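Long-range contacts in putative cytosine/guanine deaminase (Unidentified, PDB 2PAJ), which catalyses the zinc-dependent hydrolytic deamination of 2-amino-4-hydroxypteridines such as isoxanthopterin to 2,4-dihydroxypteridines, releasing ammonium: residues Gly23-Ala28 / Val386-Thr391; Tyr139-Gly144 / Phe164-Gly169. All blocks are in the same frame, centred on the assembly; numbering follows the deposited sequence.

Contact 1 of 2, residues Gly23-Ala28 / Val386-Thr391; sequences GGRGTA and VIHWGT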
loop_
_atom_site.group_PDB
_atom_site.type_symbol
_atom_site.label_atom_id
_atom_site.label_comp_id
_atom_site.label_asym_id
_atom_site.label_seq_id
_atom_site.Cartn_x
_atom_site.Cartn_y
_atom_site.Cartn_z
ATOM N N GLY A 23 9.072 4.675 -13.191
ATOM C CA GLY A 23 8.679 5.078 -11.862
ATOM C C GLY A 23 9.745 6.024 -11.342
ATOM O O GLY A 23 9.959 6.134 -10.141
ATOM N N GLY A 24 10.419 6.700 -12.269
ATOM C CA GLY A 24 11.457 7.640 -11.913
ATOM C C GLY A 24 10.909 9.047 -11.834
ATOM O O GLY A 24 9.849 9.335 -12.376
ATOM N N ARG A 25 11.638 9.932 -11.167
ATOM C CA ARG A 25 11.218 11.316 -11.010
ATOM C C ARG A 25 11.204 12.075 -12.333
ATOM O O ARG A 25 11.007 13.290 -12.354
ATOM C CB ARG A 25 12.135 12.029 -10.005
ATOM C CG ARG A 25 12.369 11.227 -8.731
ATOM C CD ARG A 25 12.857 12.081 -7.552
ATOM N NE ARG A 25 13.010 11.290 -6.320
ATOM C CZ ARG A 25 13.215 11.805 -5.104
ATOM N NH1 ARG A 25 13.297 13.124 -4.925
ATOM N NH2 ARG A 25 13.342 10.999 -4.053
ATOM N N GLY A 26 11.430 11.357 -13.429
ATOM C CA GLY A 26 11.425 11.980 -14.740
ATOM C C GLY A 26 12.551 12.940 -15.091
ATOM O O GLY A 26 12.443 13.678 -16.064
ATOM N N THR A 27 13.630 12.951 -14.326
ATOM C CA THR A 27 14.728 13.855 -14.637
ATOM C C THR A 27 15.742 13.178 -15.558
ATOM O O THR A 27 15.602 12.000 -15.907
ATOM C CB THR A 27 15.463 14.331 -13.358
ATOM O OG1 THR A 27 16.198 13.238 -12.785
ATOM C CG2 THR A 27 14.464 14.864 -12.337
ATOM N N ALA A 28 16.762 13.931 -15.955
ATOM C CA ALA A 28 17.803 13.397 -16.826
ATOM C C ALA A 28 18.595 12.370 -16.027
ATOM O O ALA A 28 19.147 11.412 -16.580
ATOM C CB ALA A 28 18.717 14.517 -17.304
ATOM N N VAL A 386 2.474 10.845 -11.375
ATOM C CA VAL A 386 1.634 9.992 -10.553
ATOM C C VAL A 386 2.161 8.563 -10.427
ATOM O O VAL A 386 2.040 7.941 -9.375
ATOM C CB VAL A 386 0.210 9.973 -11.129
ATOM C CG1 VAL A 386 -0.692 9.082 -10.301
ATOM C CG2 VAL A 386 -0.325 11.398 -11.182
ATOM N N ILE A 387 2.745 8.040 -11.499
ATOM C CA ILE A 387 3.282 6.689 -11.466
ATOM C C ILE A 387 4.396 6.644 -10.435
ATOM O O ILE A 387 4.639 5.619 -9.813
ATOM C CB ILE A 387 3.834 6.258 -12.851
ATOM C CG1 ILE A 387 2.684 6.072 -13.843
ATOM C CG2 ILE A 387 4.606 4.958 -12.724
ATOM C CD1 ILE A 387 3.142 5.746 -15.255
ATOM N N HIS A 388 5.067 7.769 -10.249
ATOM C CA HIS A 388 6.147 7.845 -9.282
ATOM C C HIS A 388 5.571 7.700 -7.888
ATOM O O HIS A 388 6.056 6.906 -7.087
ATOM C CB HIS A 388 6.871 9.185 -9.381
ATOM C CG HIS A 388 8.096 9.253 -8.536
ATOM N ND1 HIS A 388 8.311 10.254 -7.615
ATOM C CD2 HIS A 388 9.157 8.422 -8.450
ATOM C CE1 HIS A 388 9.454 10.034 -6.993
ATOM N NE2 HIS A 388 9.986 8.929 -7.481
ATOM N N TRP A 389 4.535 8.484 -7.608
ATOM C CA TRP A 389 3.874 8.461 -6.311
ATOM C C TRP A 389 3.381 7.069 -5.951
ATOM O O TRP A 389 3.520 6.634 -4.812
ATOM C CB TRP A 389 2.692 9.425 -6.311
ATOM C CG TRP A 389 3.084 10.852 -6.394
ATOM C CD1 TRP A 389 4.316 11.380 -6.132
ATOM C CD2 TRP A 389 2.222 11.969 -6.655
ATOM N NE1 TRP A 389 4.280 12.753 -6.202
ATOM C CE2 TRP A 389 3.006 13.147 -6.517
ATOM C CE3 TRP A 389 0.861 12.094 -6.981
ATOM C CZ2 TRP A 389 2.475 14.440 -6.696
ATOM C CZ3 TRP A 389 0.332 13.374 -7.157
ATOM C CH2 TRP A 389 1.142 14.532 -7.010
ATOM N N GLY A 390 2.826 6.370 -6.939
ATOM C CA GLY A 390 2.280 5.041 -6.715
ATOM C C GLY A 390 3.265 3.895 -6.680
ATOM O O GLY A 390 2.891 2.761 -6.367
ATOM N N THR A 391 4.522 4.188 -6.993
ATOM C CA THR A 391 5.553 3.160 -7.000
ATOM C C THR A 391 6.760 3.531 -6.140
ATOM O O THR A 391 6.725 3.364 -4.929
ATOM C CB THR A 391 6.020 2.830 -8.458
ATOM O OG1 THR A 391 6.560 4.004 -9.069
ATOM C CG2 THR A 391 4.843 2.345 -9.307
#

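Contact 2 of 2, residues Tyr139-Gly144 / Phe164-Gly169; sequences YVYYPG and FVLLRG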
loop_
_atom_site.group_PDB
_atom_site.type_symbol
_atom_site.label_atom_id
_atom_site.label_comp_id
_atom_site.label_asym_id
_atom_site.label_seq_id
_atom_site.Cartn_x
_atom_site.Cartn_y
_atom_site.Cartn_z
ATOM N N TYR A 139 -5.783 -2.329 12.886
ATOM C CA TYR A 139 -6.026 -1.867 14.236
ATOM C C TYR A 139 -7.022 -2.705 15.002
ATOM O O TYR A 139 -7.580 -2.274 16.022
ATOM C CB TYR A 139 -6.389 -0.380 14.269
ATOM C CG TYR A 139 -7.603 0.030 13.489
ATOM C CD1 TYR A 139 -8.882 -0.327 13.910
ATOM C CD2 TYR A 139 -7.472 0.854 12.380
ATOM C CE1 TYR A 139 -9.999 0.133 13.258
ATOM C CE2 TYR A 139 -8.574 1.325 11.710
ATOM C CZ TYR A 139 -9.837 0.963 12.153
ATOM O OH TYR A 139 -10.940 1.430 11.492
ATOM N N VAL A 140 -7.234 -3.922 14.523
ATOM C CA VAL A 140 -8.098 -4.808 15.270
ATOM C C VAL A 140 -7.164 -5.558 16.238
ATOM O O VAL A 140 -6.434 -6.488 15.871
ATOM C CB VAL A 140 -8.902 -5.777 14.357
ATOM C CG1 VAL A 140 -9.098 -5.138 12.993
ATOM C CG2 VAL A 140 -8.243 -7.125 14.256
ATOM N N TYR A 141 -7.161 -5.067 17.475
ATOM C CA TYR A 141 -6.372 -5.600 18.575
ATOM C C TYR A 141 -7.151 -5.221 19.833
ATOM O O TYR A 141 -7.773 -4.156 19.892
ATOM C CB TYR A 141 -4.998 -4.940 18.617
ATOM C CG TYR A 141 -4.122 -5.248 17.422
ATOM C CD1 TYR A 141 -3.640 -6.542 17.203
ATOM C CD2 TYR A 141 -3.778 -4.243 16.505
ATOM C CE1 TYR A 141 -2.847 -6.830 16.115
ATOM C CE2 TYR A 141 -2.978 -4.520 15.402
ATOM C CZ TYR A 141 -2.524 -5.818 15.218
ATOM O OH TYR A 141 -1.775 -6.126 14.120
ATOM N N TYR A 142 -7.130 -6.094 20.833
ATOM C CA TYR A 142 -7.833 -5.843 22.089
ATOM C C TYR A 142 -7.461 -6.934 23.069
ATOM O O TYR A 142 -7.201 -8.067 22.670
ATOM C CB TYR A 142 -9.343 -5.834 21.864
ATOM C CG TYR A 142 -9.891 -7.118 21.276
ATOM C CD1 TYR A 142 -10.360 -8.145 22.104
ATOM C CD2 TYR A 142 -9.993 -7.284 19.888
ATOM C CE1 TYR A 142 -10.931 -9.295 21.572
ATOM C CE2 TYR A 142 -10.559 -8.429 19.342
ATOM C CZ TYR A 142 -11.033 -9.429 20.189
ATOM O OH TYR A 142 -11.641 -10.544 19.659
ATOM N N PRO A 143 -7.418 -6.601 24.366
ATOM C CA PRO A 143 -7.064 -7.581 25.391
ATOM C C PRO A 143 -7.800 -8.909 25.234
ATOM O O PRO A 143 -9.024 -8.943 25.122
ATOM C CB PRO A 143 -7.426 -6.857 26.679
ATOM C CG PRO A 143 -7.112 -5.430 26.343
ATOM C CD PRO A 143 -7.716 -5.287 24.971
ATOM N N GLY A 144 -7.042 -9.999 25.204
ATOM C CA GLY A 144 -7.648 -11.313 25.094
ATOM C C GLY A 144 -8.139 -11.758 23.730
ATOM O O GLY A 144 -8.837 -12.768 23.629
ATOM N N PHE A 164 4.560 -7.671 2.297
ATOM C CA PHE A 164 3.591 -7.083 3.209
ATOM C C PHE A 164 4.244 -6.178 4.238
ATOM O O PHE A 164 5.322 -6.469 4.740
ATOM C CB PHE A 164 2.804 -8.181 3.918
ATOM C CG PHE A 164 1.635 -7.669 4.700
ATOM C CD1 PHE A 164 0.546 -7.087 4.052
ATOM C CD2 PHE A 164 1.625 -7.754 6.087
ATOM C CE1 PHE A 164 -0.539 -6.593 4.772
ATOM C CE2 PHE A 164 0.552 -7.267 6.827
ATOM C CZ PHE A 164 -0.541 -6.681 6.173
ATOM N N VAL A 165 3.587 -5.066 4.534
ATOM C CA VAL A 165 4.089 -4.118 5.514
ATOM C C VAL A 165 3.017 -3.952 6.585
ATOM O O VAL A 165 1.953 -3.391 6.327
ATOM C CB VAL A 165 4.383 -2.741 4.868
ATOM C CG1 VAL A 165 4.838 -1.752 5.916
ATOM C CG2 VAL A 165 5.433 -2.885 3.798
ATOM N N LEU A 166 3.291 -4.447 7.786
ATOM C CA LEU A 166 2.332 -4.339 8.876
ATOM C C LEU A 166 2.416 -3.005 9.607
ATOM O O LEU A 166 3.464 -2.637 10.132
ATOM C CB LEU A 166 2.537 -5.478 9.875
ATOM C CG LEU A 166 1.621 -5.455 11.103
ATOM C CD1 LEU A 166 0.162 -5.469 10.670
ATOM C CD2 LEU A 166 1.937 -6.638 11.997
ATOM N N LEU A 167 1.300 -2.287 9.630
ATOM C CA LEU A 167 1.223 -0.998 10.305
ATOM C C LEU A 167 0.399 -1.240 11.578
ATOM O O LEU A 167 -0.792 -0.943 11.634
ATOM C CB LEU A 167 0.530 0.032 9.405
ATOM C CG LEU A 167 0.966 0.147 7.940
ATOM C CD1 LEU A 167 0.178 1.256 7.268
ATOM C CD2 LEU A 167 2.446 0.423 7.866
ATOM N N ARG A 168 1.059 -1.790 12.592
ATOM C CA ARG A 168 0.442 -2.136 13.868
ATOM C C ARG A 168 -0.215 -0.935 14.527
ATOM O O ARG A 168 0.459 -0.084 15.098
ATOM C CB ARG A 168 1.511 -2.743 14.788
ATOM C CG ARG A 168 1.025 -3.815 15.760
ATOM C CD ARG A 168 0.125 -3.252 16.852
ATOM N NE ARG A 168 -0.180 -4.248 17.877
ATOM C CZ ARG A 168 -0.965 -4.029 18.926
ATOM N NH1 ARG A 168 -1.530 -2.844 19.096
ATOM N NH2 ARG A 168 -1.198 -5.000 19.797
ATOM N N GLY A 169 -1.541 -0.881 14.447
ATOM C CA GLY A 169 -2.274 0.227 15.026
ATOM C C GLY A 169 -2.895 -0.076 16.371
ATOM O O GLY A 169 -2.743 -1.171 16.903
#

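Contact 1 of 2, residues Gly23-Ala28 / Val386-Thr391
Thr391 and Ile387, which both touch Gly23, are tied to each other by the shortest polar bond here: Thr391 OG1 donates to Ile387 O over 2.6 Å, with a C=O...donor angle of 144°. The donor is tilted out of the carbonyl plane, and the bond fixes the hydroxyl against its own helix, where Thr391 OG1 lies 3.7 Å from Gly23 CA. Ile387 CG2 lies 4.2 Å from Gly23 CA as well. Gly23 has a positive phi, which favours glycine. His388 carries most of the contact. With CG anti to the backbone N (chi1 -173°), its imidazole reaches outward to the loop; the ring meets Gly23 O at its edge and in its plane, His388 CD2 lying 3.0 Å from Gly23 O, while Arg25 N stands over one ring face. That amide is already committed to Asp30 OD2. Arg25 CG packs 3.5 Å from His388 NE2, whereas the guanidinium is turned 56° from the imidazole and makes no stack with it. Arg25 NE also lies close to Arg396 NH2, further along helix 383-398, a pair of like charges. That helix, touched on one side by the loop that follows strand 19-20, leans on barrel strand 67-73 through Ile387 and Thr391, on strand 331-333 through Trp389, and on helix 346-359 through Val386 and Trp389.

Contact 2 of 2, residues Tyr139-Gly144 / Phe164-Gly169
Tyr141 lies flat against Arg168, and its side chain can be followed outward atom by atom. Tyr141 CB is 4.0 Å from Arg168 NH2. A chi1 of -66° sets CG beside the backbone N, beneath the guanidinium, with Tyr141 CG 3.7 Å from Arg168 CZ. Farther along, Tyr141 CD2 comes 3.3 Å from Gly169 O, which approaches the ring obliquely, and Tyr141 CE2 meets Arg168 CD at 3.7 Å. The phenol oxygen Tyr141 OH ends 4.0 Å from Leu166 CD1 and is hydrogen-bonded to Ser150 OG of helix 149-159. The evidence for a cation-pi stack is direct: the two planes are 5° apart and Arg168 CZ is 3.8 Å from the centroid of the Tyr141 ring, 18° off its normal. A bend at chi2 of Arg168 lays the guanidinium over that face, and Arg168 NH1 adds a weak bond to Gly169 O. Tyr139 CB packs on Gly169, while its ring heads toward the zinc site, next to Gln81 and His78. Arg168 NH2 is salt-bridged to Asp196 and Arg168 NH1 to Glu188: these carboxylates probably offset the buried positive charge and, with Tyr141 over one face, restrain the rotation of the guanidinium.

The two contacts lie on opposite sides of the chain's centre, with their centres about 31 Å apart and their nearest atoms about 11 Å apart. Contact 2 is nested within the stretch of chain that contact 1 brackets. It joins the loop after strand 131-136 to the end of the parallel neighbouring strand 163-168 in the amidohydrolase barrel. Contact 1 instead brings an N-terminal loop onto helix 383-398, which follows the last barrel strand, 331-333, in sequence. Strand 67-73 relates them: it touches that helix and pairs with strand 131-136. Contact 2 thus lies at the zinc-binding end, the Tyr139 side chain being about 6 Å from the zinc, and contact 1 joins the N-terminal region to the barrel exterior.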